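Local structure of myosin-I heavy chain (Dictyostelium discoideum, 5EJR) at residues T211-I214 / S220-L223; A279-S284 / F290-R295. The protein acts as an actin-based motor with ATPase activity in early phagocytosis and adhesion, this chain being its C-terminal MyTH4-FERM tail piece. One frame throughout, in Å; residues are numbered along the deposited sequence.

Following the chain from its N terminus, the MyTH4 region precedes the FERM region, whose ubiquitin-like lobe begins with the hairpin of contact 1, which closes a short turn between strands 211-215 and 221-225. The chain goes on through helix 232-243 and strands 253-259 and 264-267 before contact 2 closes a second short loop, from helix 274-283 to strand 290-296. The two loops follow in series; neither encloses the other. In space they meet, where the inner face of the hairpin packs on strand 290-296. The first and last strands of the ubiquitin-like lobe lie side by side there, with an ethanediol, probably from the crystallisation liquor, bound to both.

Contact 1 (T211-I214 / S220-L223); sequences TCKI and STKL. With EDO (1,2-ethanediol), chain C.
The hairpin that opens the ubiquitin-like lobe of the FERM domain is pinned here by Ile214 and Lys222, an antiparallel hydrogen-bonded pair. Ile214 N donates a hydrogen bond to Lys222 O, 2.9 Å long and nearly straight at 166°, and Lys222 N returns a bond of 3.0 Å to Ile214 O. The next pair, Lys213 with Leu223, is non-hydrogen-bonded, and its side chains stand together on the outer face. There Lys213 CG comes within 3.4 Å of Thr221 CG2, tighter than usual for two carbons, and its extended chain runs on past that methyl. Thr221 keeps OG1 beside its backbone N (chi1 -42°), which swings CG2 across toward the neighbouring strand, 3.3 Å from Ile214 O. Leu223 CD2 also touches Lys213 CG, at 3.7 Å, and meets Thr211 OG1 at 4.0 Å.

In the ubiquitin-like fold this first hairpin lies across a helix, and the reverse face bears that out: Ile214 rests on Ile235 and Val239 of helix 232-243, and also on Phe292 and Val294 of strand 290-296. Lys222 lays its aliphatic part on Val239. Past the turn, Ser220 OG is hydrogen-bonded to Asp218 OD1. Along the edge that looks to strand 290-296, the ethanediol donates from O1 to Lys213 O at 2.7 Å, with its O2 3.3 Å from Cys212 SG.

Contact 2 (A279-S284 / F290-R295); sequences ARWEQS and FYFQVR. With EDO (1,2-ethanediol), chain C.
Trp281 lies between Phe290 and Phe292, the three rings forming an aromatic cluster. Phe290 CB sits almost squarely over the six-membered ring of Trp281, 3.5 Å from its centroid, in a CH-pi contact. Because Phe290 CG is turned beside its own backbone N (chi1 -82°), the phenyl ring reaches back over the five-membered ring of the indole; these two stack face to face, centroids 4.6 Å apart and planes at 19°. Trp281 CZ3 also meets the strand backbone, 3.5 Å from Phe290 O. On the far side of the indole, Trp281 CH2 stands over the centre of the Phe292 ring, with Trp281 CZ2 and Phe292 CE1 3.5 Å apart. That pair is oblique, its planes at 37°. With an alanine in place of Trp281, a gap would probably open between Phe290 and Phe292, and both rings would lose the surface on which they rest.

At the helix end, Ser284 OG approaches the edge of the Phe290 ring, 3.9 Å from CE2, while bonding to Glu286 N in the connecting loop. Trp281 also touches Ala257 of strand 253-259, and Phe292 touches Ile255 of that strand and Ile232 of helix 232-243. Around helix 274-283 from Trp281, Glu282 reaches the MyTH4 region, hydrogen-bonded to Ser87 and Gln91 of helix 86-99 and to Ala194 N at the start of helix 194-205.

Contact 1 (T211-I214 / S220-L223)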
loop_
_atom_site.group_PDB
_atom_site.type_symbol
_atom_site.label_atom_id
_atom_site.label_comp_id
_atom_site.label_asym_id
_atom_site.label_seq_id
_atom_site.Cartn_x
_atom_site.Cartn_y
_atom_site.Cartn_z
ATOM N N THR A 211 -14.756 2.827 2.711
ATOM C CA THR A 211 -14.151 3.680 1.682
ATOM C C THR A 211 -12.756 4.122 2.102
ATOM O O THR A 211 -12.469 4.194 3.293
ATOM C CB THR A 211 -14.992 4.953 1.387
ATOM O OG1 THR A 211 -14.964 5.829 2.520
ATOM C CG2 THR A 211 -16.430 4.661 0.918
ATOM N N CYS A 212 -11.918 4.480 1.120
ATOM C CA CYS A 212 -10.593 5.037 1.332
ATOM C C CYS A 212 -10.564 6.404 0.645
ATOM O O CYS A 212 -11.070 6.544 -0.470
ATOM C CB CYS A 212 -9.505 4.112 0.789
ATOM S SG CYS A 212 -7.820 4.672 1.168
ATOM N N LYS A 213 -9.988 7.407 1.326
ATOM C CA LYS A 213 -9.847 8.782 0.857
ATOM C C LYS A 213 -8.635 8.867 -0.084
ATOM O O LYS A 213 -7.531 8.468 0.307
ATOM C CB LYS A 213 -9.624 9.706 2.072
ATOM C CG LYS A 213 -10.521 10.930 2.118
ATOM C CD LYS A 213 -9.949 11.989 3.055
ATOM C CE LYS A 213 -10.819 13.215 3.160
ATOM N NZ LYS A 213 -10.289 14.165 4.175
ATOM N N ILE A 214 -8.852 9.326 -1.333
ATOM C CA ILE A 214 -7.788 9.489 -2.337
ATOM C C ILE A 214 -7.731 10.934 -2.842
ATOM O O ILE A 214 -8.728 11.461 -3.350
ATOM C CB ILE A 214 -7.847 8.463 -3.509
ATOM C CG1 ILE A 214 -8.168 7.007 -3.037
ATOM C CG2 ILE A 214 -6.562 8.525 -4.366
ATOM C CD1 ILE A 214 -7.132 6.302 -2.177
ATOM N N SER A 220 -8.286 18.232 -4.262
ATOM C CA SER A 220 -9.641 17.705 -4.116
ATOM C C SER A 220 -9.502 16.222 -3.791
ATOM O O SER A 220 -8.434 15.649 -3.997
ATOM C CB SER A 220 -10.476 17.940 -5.376
ATOM O OG SER A 220 -10.276 16.944 -6.367
ATOM N N THR A 221 -10.554 15.609 -3.263
ATOM C CA THR A 221 -10.527 14.214 -2.816
ATOM C C THR A 221 -11.711 13.444 -3.380
ATOM O O THR A 221 -12.685 14.054 -3.833
ATOM C CB THR A 221 -10.513 14.190 -1.261
ATOM O OG1 THR A 221 -9.618 15.187 -0.765
ATOM C CG2 THR A 221 -10.075 12.875 -0.695
ATOM N N LYS A 222 -11.612 12.104 -3.372
ATOM C CA LYS A 222 -12.655 11.158 -3.766
ATOM C C LYS A 222 -12.641 9.982 -2.794
ATOM O O LYS A 222 -11.582 9.602 -2.278
ATOM C CB LYS A 222 -12.506 10.666 -5.227
ATOM C CG LYS A 222 -12.893 11.691 -6.298
ATOM C CD LYS A 222 -14.403 11.841 -6.467
ATOM C CE LYS A 222 -14.779 13.024 -7.320
ATOM N NZ LYS A 222 -16.249 13.082 -7.555
ATOM N N LEU A 223 -13.821 9.448 -2.501
ATOM C CA LEU A 223 -13.939 8.316 -1.607
ATOM C C LEU A 223 -14.107 7.091 -2.467
ATOM O O LEU A 223 -15.032 7.031 -3.276
ATOM C CB LEU A 223 -15.111 8.494 -0.613
ATOM C CG LEU A 223 -14.980 9.652 0.388
ATOM C CD1 LEU A 223 -16.265 9.841 1.165
ATOM C CD2 LEU A 223 -13.823 9.443 1.346
HETATM C C1 EDO C . -5.003 8.035 2.288
HETATM O O1 EDO C . -5.285 9.252 1.586
HETATM C C2 EDO C . -5.987 7.775 3.456
HETATM O O2 EDO C . -6.284 6.375 3.489
#

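Contact 2 (A279-S284 / F290-R295)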
loop_
_atom_site.group_PDB
_atom_site.type_symbol
_atom_site.label_atom_id
_atom_site.label_comp_id
_atom_site.label_asym_id
_atom_site.label_seq_id
_atom_site.Cartn_x
_atom_site.Cartn_y
_atom_site.Cartn_z
ATOM N N ALA A 279 -1.178 -1.034 6.420
ATOM C CA ALA A 279 -0.501 -1.695 7.539
ATOM C C ALA A 279 0.980 -1.274 7.543
ATOM O O ALA A 279 1.480 -0.809 8.572
ATOM C CB ALA A 279 -0.636 -3.199 7.414
ATOM N N ARG A 280 1.635 -1.305 6.357
ATOM C CA ARG A 280 3.022 -0.854 6.166
ATOM C C ARG A 280 3.247 0.581 6.612
ATOM O O ARG A 280 4.302 0.871 7.164
ATOM C CB ARG A 280 3.470 -1.062 4.720
ATOM C CG ARG A 280 3.932 -2.495 4.475
ATOM C CD ARG A 280 3.925 -2.880 3.010
ATOM N NE ARG A 280 4.045 -4.332 2.860
ATOM C CZ ARG A 280 3.643 -5.025 1.798
ATOM N NH1 ARG A 280 3.074 -4.407 0.766
ATOM N NH2 ARG A 280 3.800 -6.340 1.759
ATOM N N TRP A 281 2.248 1.467 6.431
ATOM C CA TRP A 281 2.334 2.862 6.853
ATOM C C TRP A 281 2.346 2.965 8.376
ATOM O O TRP A 281 3.004 3.852 8.921
ATOM C CB TRP A 281 1.166 3.667 6.300
ATOM C CG TRP A 281 1.215 4.002 4.832
ATOM C CD1 TRP A 281 2.196 3.686 3.935
ATOM C CD2 TRP A 281 0.219 4.726 4.103
ATOM N NE1 TRP A 281 1.881 4.197 2.695
ATOM C CE2 TRP A 281 0.667 4.827 2.766
ATOM C CE3 TRP A 281 -0.989 5.345 4.461
ATOM C CZ2 TRP A 281 -0.054 5.515 1.789
ATOM C CZ3 TRP A 281 -1.706 6.019 3.486
ATOM C CH2 TRP A 281 -1.241 6.093 2.166
ATOM N N GLU A 282 1.609 2.056 9.063
ATOM C CA GLU A 282 1.560 1.999 10.523
ATOM C C GLU A 282 2.908 1.555 11.081
ATOM O O GLU A 282 3.313 2.021 12.142
ATOM C CB GLU A 282 0.490 1.006 10.987
ATOM C CG GLU A 282 -0.931 1.476 10.777
ATOM C CD GLU A 282 -1.896 0.842 11.752
ATOM O OE1 GLU A 282 -1.774 -0.378 12.009
ATOM O OE2 GLU A 282 -2.754 1.577 12.287
ATOM N N GLN A 283 3.584 0.646 10.359
ATOM C CA GLN A 283 4.886 0.059 10.687
ATOM C C GLN A 283 6.053 1.017 10.422
ATOM O O GLN A 283 7.148 0.792 10.940
ATOM C CB GLN A 283 5.091 -1.244 9.895
ATOM C CG GLN A 283 4.044 -2.320 10.152
ATOM C CD GLN A 283 4.641 -3.577 10.717
ATOM O OE1 GLN A 283 5.285 -4.353 10.003
ATOM N NE2 GLN A 283 4.465 -3.794 12.017
ATOM N N SER A 284 5.828 2.068 9.609
ATOM C CA SER A 284 6.838 3.068 9.252
ATOM C C SER A 284 7.254 3.912 10.448
ATOM O O SER A 284 6.402 4.391 11.204
ATOM C CB SER A 284 6.324 3.973 8.135
ATOM O OG SER A 284 7.229 5.028 7.845
ATOM N N PHE A 290 0.998 9.773 6.060
ATOM C CA PHE A 290 0.989 9.436 4.635
ATOM C C PHE A 290 -0.428 9.536 4.092
ATOM O O PHE A 290 -1.398 9.237 4.794
ATOM C CB PHE A 290 1.488 8.001 4.367
ATOM C CG PHE A 290 2.982 7.791 4.319
ATOM C CD1 PHE A 290 3.683 7.936 3.126
ATOM C CD2 PHE A 290 3.683 7.388 5.454
ATOM C CE1 PHE A 290 5.067 7.737 3.079
ATOM C CE2 PHE A 290 5.067 7.182 5.405
ATOM C CZ PHE A 290 5.750 7.363 4.219
ATOM N N TYR A 291 -0.535 9.882 2.807
ATOM C CA TYR A 291 -1.793 9.885 2.088
ATOM C C TYR A 291 -1.569 9.431 0.656
ATOM O O TYR A 291 -0.456 9.545 0.150
ATOM C CB TYR A 291 -2.534 11.237 2.180
ATOM C CG TYR A 291 -1.854 12.388 1.476
ATOM C CD1 TYR A 291 -2.117 12.662 0.137
ATOM C CD2 TYR A 291 -1.002 13.246 2.164
ATOM C CE1 TYR A 291 -1.526 13.746 -0.509
ATOM C CE2 TYR A 291 -0.409 14.337 1.530
ATOM C CZ TYR A 291 -0.678 14.587 0.193
ATOM O OH TYR A 291 -0.103 15.663 -0.442
ATOM N N PHE A 292 -2.615 8.888 0.033
ATOM C CA PHE A 292 -2.597 8.447 -1.360
ATOM C C PHE A 292 -2.963 9.605 -2.274
ATOM O O PHE A 292 -3.934 10.323 -2.010
ATOM C CB PHE A 292 -3.612 7.329 -1.581
ATOM C CG PHE A 292 -3.301 6.017 -0.918
ATOM C CD1 PHE A 292 -2.190 5.272 -1.298
ATOM C CD2 PHE A 292 -4.163 5.480 0.030
ATOM C CE1 PHE A 292 -1.927 4.038 -0.717
ATOM C CE2 PHE A 292 -3.883 4.250 0.632
ATOM C CZ PHE A 292 -2.778 3.529 0.241
ATOM N N GLN A 293 -2.192 9.776 -3.361
ATOM C CA GLN A 293 -2.446 10.816 -4.349
ATOM C C GLN A 293 -2.413 10.224 -5.779
ATOM O O GLN A 293 -1.479 9.509 -6.129
ATOM C CB GLN A 293 -1.450 11.965 -4.168
ATOM C CG GLN A 293 -1.413 13.013 -5.288
ATOM C CD GLN A 293 -0.184 13.898 -5.176
ATOM O OE1 GLN A 293 0.928 13.491 -5.491
ATOM N NE2 GLN A 293 -0.354 15.151 -4.793
ATOM N N VAL A 294 -3.461 10.476 -6.557
ATOM C CA VAL A 294 -3.538 10.053 -7.950
ATOM C C VAL A 294 -2.606 10.975 -8.727
ATOM O O VAL A 294 -2.562 12.183 -8.484
ATOM C CB VAL A 294 -4.986 10.025 -8.518
ATOM C CG1 VAL A 294 -5.001 9.978 -10.049
ATOM C CG2 VAL A 294 -5.756 8.831 -7.956
ATOM N N ARG A 295 -1.805 10.384 -9.605
ATOM C CA ARG A 295 -0.873 11.132 -10.436
ATOM C C ARG A 295 -0.935 10.557 -11.826
ATOM O O ARG A 295 -1.220 9.373 -11.990
ATOM C CB ARG A 295 0.564 10.997 -9.902
ATOM C CG ARG A 295 0.817 11.753 -8.591
ATOM C CD ARG A 295 2.303 11.836 -8.318
ATOM N NE ARG A 295 2.990 12.830 -9.153
ATOM C CZ ARG A 295 2.998 14.139 -8.919
ATOM N NH1 ARG A 295 2.265 14.651 -7.936
ATOM N NH2 ARG A 295 3.702 14.952 -9.694
HETATM C C1 EDO C . -5.003 8.035 2.288
HETATM O O1 EDO C . -5.285 9.252 1.586
HETATM C C2 EDO C . -5.987 7.775 3.456
HETATM O O2 EDO C . -6.284 6.375 3.489
#